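Local coordinates for viral protein F93 (Sulfolobus turreted icosahedral virus, PDB 2CO5), which probably binds DNA through a winged-helix fold and may act as a transcriptional regulator of this archaeal virus, working as a homodimer, at residues 10-13 and 14-18; 82-85 and 86-90. All blocks are in the same frame, centred on the assembly; numbering follows the deposited sequence.

Interaction 1. Residues 10-13 and 14-18; sequences NYYI and ILKVL
The ring of Y12 has CB of K16 over one of its faces, and the two side chains run side by side in the same direction. Set one turn apart and both with CG anti to the backbone N (chi1 174° and -179°), they leave the helix alike. The lysine chain then bends at chi2 (61°), and its CD passes 4.1 Å from OH of Y12. That hydroxyl is probably hydrogen-bonded to ND1 of H85 in helix 75-92. Between their backbones, N of K16 bonds to O of Y12 at 2.8 Å, one of four successive i to i+4 bonds that define this α-helical stretch. Aliphatic carbons also pack on the acceptor oxygens of these bonds: CG1 of I14 lies 3.2 Å from O of N10, and CG2 of V17 lies 3.4 Å from O of I13. Six of the eight touching residues are buried, as expected for the first helix of the winged-helix domain, packed between helices 30-38, 44-56 and 75-92. N10, Y11 and I14 face helix 44-56, while I13, K16 and V17 meet helix 30-38. L15 reaches F81 and L84 of helix 75-92, and Y12 and I13 pack on I91 of the second subunit.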
loop_
_atom_site.group_PDB
_atom_site.type_symbol
_atom_site.label_atom_id
_atom_site.label_comp_id
_atom_site.label_asym_id
_atom_site.label_seq_id
_atom_site.Cartn_x
_atom_site.Cartn_y
_atom_site.Cartn_z
ATOM N N ASN B 10 -6.374 -0.742 0.385
ATOM C CA ASN B 10 -7.831 -0.727 0.355
ATOM C C ASN B 10 -8.381 0.153 -0.765
ATOM O O ASN B 10 -9.418 -0.168 -1.349
ATOM C CB ASN B 10 -8.394 -0.315 1.716
ATOM C CG ASN B 10 -8.388 -1.455 2.724
ATOM O OD1 ASN B 10 -8.669 -1.258 3.910
ATOM N ND2 ASN B 10 -8.092 -2.655 2.254
ATOM N N TYR B 11 -7.678 1.245 -1.075
ATOM C CA TYR B 11 -8.034 2.075 -2.225
ATOM C C TYR B 11 -7.799 1.311 -3.521
ATOM O O TYR B 11 -8.643 1.327 -4.403
ATOM C CB TYR B 11 -7.239 3.385 -2.251
ATOM C CG TYR B 11 -7.740 4.463 -1.306
ATOM C CD1 TYR B 11 -9.075 4.861 -1.312
ATOM C CD2 TYR B 11 -6.876 5.107 -0.438
ATOM C CE1 TYR B 11 -9.531 5.866 -0.468
ATOM C CE2 TYR B 11 -7.320 6.123 0.409
ATOM C CZ TYR B 11 -8.643 6.495 0.386
ATOM O OH TYR B 11 -9.094 7.476 1.230
ATOM N N TYR B 12 -6.651 0.647 -3.630
ATOM C CA TYR B 12 -6.348 -0.158 -4.811
ATOM C C TYR B 12 -7.410 -1.230 -5.004
ATOM O O TYR B 12 -7.929 -1.413 -6.096
ATOM C CB TYR B 12 -4.968 -0.812 -4.701
ATOM C CG TYR B 12 -4.685 -1.766 -5.840
ATOM C CD1 TYR B 12 -4.318 -1.286 -7.096
ATOM C CD2 TYR B 12 -4.817 -3.146 -5.673
ATOM C CE1 TYR B 12 -4.074 -2.152 -8.152
ATOM C CE2 TYR B 12 -4.582 -4.019 -6.721
ATOM C CZ TYR B 12 -4.212 -3.512 -7.965
ATOM O OH TYR B 12 -3.965 -4.360 -9.011
ATOM N N ILE B 13 -7.738 -1.925 -3.927
ATOM C CA ILE B 13 -8.733 -2.979 -3.973
ATOM C C ILE B 13 -10.104 -2.472 -4.432
ATOM O O ILE B 13 -10.749 -3.107 -5.264
ATOM C CB ILE B 13 -8.846 -3.677 -2.609
ATOM C CG1 ILE B 13 -7.632 -4.577 -2.393
ATOM C CG2 ILE B 13 -10.119 -4.478 -2.532
ATOM C CD1 ILE B 13 -7.457 -5.031 -0.974
ATOM N N ILE B 14 -10.544 -1.330 -3.903
ATOM C CA ILE B 14 -11.816 -0.733 -4.315
ATOM C C ILE B 14 -11.819 -0.425 -5.816
ATOM O O ILE B 14 -12.752 -0.803 -6.527
ATOM C CB ILE B 14 -12.131 0.564 -3.533
ATOM C CG1 ILE B 14 -12.502 0.234 -2.076
ATOM C CG2 ILE B 14 -13.263 1.325 -4.209
ATOM C CD1 ILE B 14 -12.596 1.443 -1.165
ATOM N N LEU B 15 -10.779 0.260 -6.285
ATOM C CA LEU B 15 -10.653 0.611 -7.710
ATOM C C LEU B 15 -10.555 -0.620 -8.615
ATOM O O LEU B 15 -11.078 -0.622 -9.729
ATOM C CB LEU B 15 -9.433 1.519 -7.935
ATOM C CG LEU B 15 -9.663 3.036 -7.896
ATOM C CD1 LEU B 15 -10.783 3.406 -6.958
ATOM C CD2 LEU B 15 -8.379 3.792 -7.547
ATOM N N LYS B 16 -9.871 -1.657 -8.136
ATOM C CA LYS B 16 -9.691 -2.877 -8.916
ATOM C C LYS B 16 -11.019 -3.610 -9.097
ATOM O O LYS B 16 -11.281 -4.163 -10.168
ATOM C CB LYS B 16 -8.646 -3.785 -8.254
ATOM C CG LYS B 16 -8.347 -5.113 -8.985
ATOM C CD LYS B 16 -7.797 -4.900 -10.371
ATOM C CE LYS B 16 -7.420 -6.226 -11.033
ATOM N NZ LYS B 16 -7.184 -6.058 -12.494
ATOM N N VAL B 17 -11.845 -3.613 -8.050
ATOM C CA VAL B 17 -13.164 -4.255 -8.096
ATOM C C VAL B 17 -14.104 -3.529 -9.070
ATOM O O VAL B 17 -14.899 -4.166 -9.763
ATOM C CB VAL B 17 -13.792 -4.372 -6.679
ATOM C CG1 VAL B 17 -15.302 -4.628 -6.748
ATOM C CG2 VAL B 17 -13.107 -5.479 -5.899
ATOM N N LEU B 18 -13.993 -2.204 -9.132
ATOM C CA LEU B 18 -14.701 -1.413 -10.147
ATOM C C LEU B 18 -14.260 -1.764 -11.573
ATOM O O LEU B 18 -15.095 -2.066 -12.420
ATOM C CB LEU B 18 -14.520 0.088 -9.890
ATOM C CG LEU B 18 -15.642 0.739 -9.075
ATOM C CD1 LEU B 18 -16.866 0.927 -9.956
ATOM C CD2 LEU B 18 -15.976 -0.088 -7.838
#

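Interaction 2. Residues 82-85 and 86-90; sequences EELH and EFFKK
The imidazole of H85 crosses the carboxylate of E86 obliquely, the two planes nearly perpendicular (84°), with CD2 of H85 3.8 Å from OE2 of E86. Both sit on the C-terminal helix 75-92 of the winged-helix fold, which follows the last strand of the sheet and reaches the second subunit. With CG beside its own backbone N (chi1 -69°), E86 brings CG within 3.3 Å of O of E82, whose carbonyl also accepts the N-H of E86; the bend at chi2 then turns the carboxylate toward the imidazole. NE2 of H85 lies 4.5 Å from OE2 of E86, which would tend to favour a protonated ring, and 5.2 Å from NZ of K89, which would oppose it. ND1 probably hydrogen-bonds to OH of Y12 in helix 9-20. K89 is extended beyond CG, its CD in loose contact with the imidazole.

The buried side of the helix is apolar. CD2 of F87 stands over the centre of the F88 ring, 3.9 Å above its plane, while CD1 of F88 lies at the edge of the F87 ring. L84 approaches F88 through CD2, which is 4.3 Å from CE1 of that ring. L84 and F87 touch M7 of the N-terminal segment, and F88 meets I9. Across the dimer, F87 packs on I40 and F88 on V92 of the second subunit, where F38 O also accepts a hydrogen bond from K90 NZ. The i to i+4 bond from N of F88 to O of L84 is nearly straight at the hydrogen (175°), and CD1 of F88 comes within 3.3 Å of the same oxygen.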
loop_
_atom_site.group_PDB
_atom_site.type_symbol
_atom_site.label_atom_id
_atom_site.label_comp_id
_atom_site.label_asym_id
_atom_site.label_seq_id
_atom_site.Cartn_x
_atom_site.Cartn_y
_atom_site.Cartn_z
ATOM N N GLU B 82 -4.598 3.019 -12.861
ATOM C CA GLU B 82 -3.433 2.650 -13.643
ATOM C C GLU B 82 -2.157 3.074 -12.929
ATOM O O GLU B 82 -1.197 2.304 -12.850
ATOM C CB GLU B 82 -3.517 3.258 -15.043
ATOM C CG GLU B 82 -4.588 2.609 -15.914
ATOM C CD GLU B 82 -4.805 3.319 -17.250
ATOM O OE1 GLU B 82 -4.001 4.212 -17.599
ATOM O OE2 GLU B 82 -5.788 2.980 -17.943
ATOM N N GLU B 83 -2.157 4.291 -12.389
ATOM C CA GLU B 83 -1.036 4.762 -11.580
ATOM C C GLU B 83 -0.793 3.877 -10.354
ATOM O O GLU B 83 0.342 3.493 -10.078
ATOM C CB GLU B 83 -1.254 6.207 -11.133
ATOM C CG GLU B 83 -1.204 7.217 -12.266
ATOM C CD GLU B 83 -1.220 8.649 -11.767
ATOM O OE1 GLU B 83 -0.359 8.993 -10.923
ATOM O OE2 GLU B 83 -2.088 9.429 -12.224
ATOM N N LEU B 84 -1.859 3.555 -9.625
ATOM C CA LEU B 84 -1.739 2.722 -8.426
ATOM C C LEU B 84 -1.281 1.308 -8.752
ATOM O O LEU B 84 -0.464 0.735 -8.037
ATOM C CB LEU B 84 -3.066 2.643 -7.677
ATOM C CG LEU B 84 -3.452 3.813 -6.780
ATOM C CD1 LEU B 84 -4.793 3.511 -6.125
ATOM C CD2 LEU B 84 -2.382 4.061 -5.726
ATOM N N HIS B 85 -1.835 0.751 -9.823
ATOM C CA HIS B 85 -1.487 -0.588 -10.260
ATOM C C HIS B 85 -0.008 -0.684 -10.601
ATOM O O HIS B 85 0.661 -1.658 -10.237
ATOM C CB HIS B 85 -2.321 -0.996 -11.476
ATOM C CG HIS B 85 -1.956 -2.338 -12.021
ATOM N ND1 HIS B 85 -1.937 -3.473 -11.240
ATOM C CD2 HIS B 85 -1.570 -2.726 -13.259
ATOM C CE1 HIS B 85 -1.562 -4.505 -11.974
ATOM N NE2 HIS B 85 -1.333 -4.079 -13.203
ATOM N N GLU B 86 0.501 0.314 -11.311
ATOM C CA GLU B 86 1.918 0.324 -11.668
ATOM C C GLU B 86 2.778 0.490 -10.423
ATOM O O GLU B 86 3.803 -0.167 -10.287
ATOM C CB GLU B 86 2.228 1.422 -12.686
ATOM C CG GLU B 86 1.629 1.184 -14.076
ATOM C CD GLU B 86 2.046 -0.141 -14.694
ATOM O OE1 GLU B 86 3.264 -0.414 -14.767
ATOM O OE2 GLU B 86 1.150 -0.908 -15.109
ATOM N N PHE B 87 2.348 1.356 -9.506
ATOM C CA PHE B 87 3.080 1.566 -8.260
ATOM C C PHE B 87 3.212 0.257 -7.457
ATOM O O PHE B 87 4.324 -0.155 -7.107
ATOM C CB PHE B 87 2.407 2.647 -7.409
ATOM C CG PHE B 87 2.912 2.690 -5.995
ATOM C CD1 PHE B 87 4.119 3.311 -5.697
ATOM C CD2 PHE B 87 2.201 2.080 -4.971
ATOM C CE1 PHE B 87 4.599 3.340 -4.397
ATOM C CE2 PHE B 87 2.668 2.106 -3.672
ATOM C CZ PHE B 87 3.873 2.737 -3.383
ATOM N N PHE B 88 2.082 -0.388 -7.179
ATOM C CA PHE B 88 2.077 -1.617 -6.368
ATOM C C PHE B 88 2.793 -2.777 -7.053
ATOM O O PHE B 88 3.473 -3.563 -6.402
ATOM C CB PHE B 88 0.647 -2.022 -5.981
ATOM C CG PHE B 88 0.112 -1.282 -4.776
ATOM C CD1 PHE B 88 -0.911 -0.356 -4.903
ATOM C CD2 PHE B 88 0.643 -1.514 -3.518
ATOM C CE1 PHE B 88 -1.391 0.325 -3.806
ATOM C CE2 PHE B 88 0.165 -0.833 -2.411
ATOM C CZ PHE B 88 -0.857 0.095 -2.560
ATOM N N LYS B 89 2.665 -2.869 -8.369
ATOM C CA LYS B 89 3.379 -3.883 -9.129
ATOM C C LYS B 89 4.887 -3.685 -8.959
ATOM O O LYS B 89 5.614 -4.641 -8.707
ATOM C CB LYS B 89 2.976 -3.817 -10.603
ATOM C CG LYS B 89 3.540 -4.924 -11.468
ATOM C CD LYS B 89 3.011 -4.825 -12.890
ATOM C CE LYS B 89 3.730 -5.793 -13.815
ATOM N NZ LYS B 89 3.144 -5.799 -15.184
ATOM N N LYS B 90 5.338 -2.434 -9.067
ATOM C CA LYS B 90 6.752 -2.091 -8.924
ATOM C C LYS B 90 7.320 -2.434 -7.545
ATOM O O LYS B 90 8.440 -2.927 -7.452
ATOM C CB LYS B 90 6.981 -0.600 -9.230
ATOM C CG LYS B 90 8.405 -0.104 -8.991
ATOM C CD LYS B 90 8.609 1.330 -9.498
ATOM C CE LYS B 90 7.786 2.341 -8.696
ATOM N NZ LYS B 90 8.213 3.749 -8.939
#

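How the interactions relate
Interactions 1 and 2 belong to the first and last helices of the chain, 9-20 and 75-92, and their centres lie 12 Å apart. Although far apart in sequence, they touch directly. The polar link is a probable hydrogen bond between Y12 OH and H85 ND1, 3.1 Å long. Apolar packing accompanies it: CD2 of L15 is 3.9 Å from CD1 of L84, and CB of Y12 is 3.9 Å from CE1 of F88. Y12 thus meets 82-90 through both ends of its side chain. Interaction 1 is buried near the chain centre, whereas interaction 2 is partly exposed. Both contact the second subunit, placing this helix pair at the dimer interface; C93, following 75-92, forms the intersubunit disulfide.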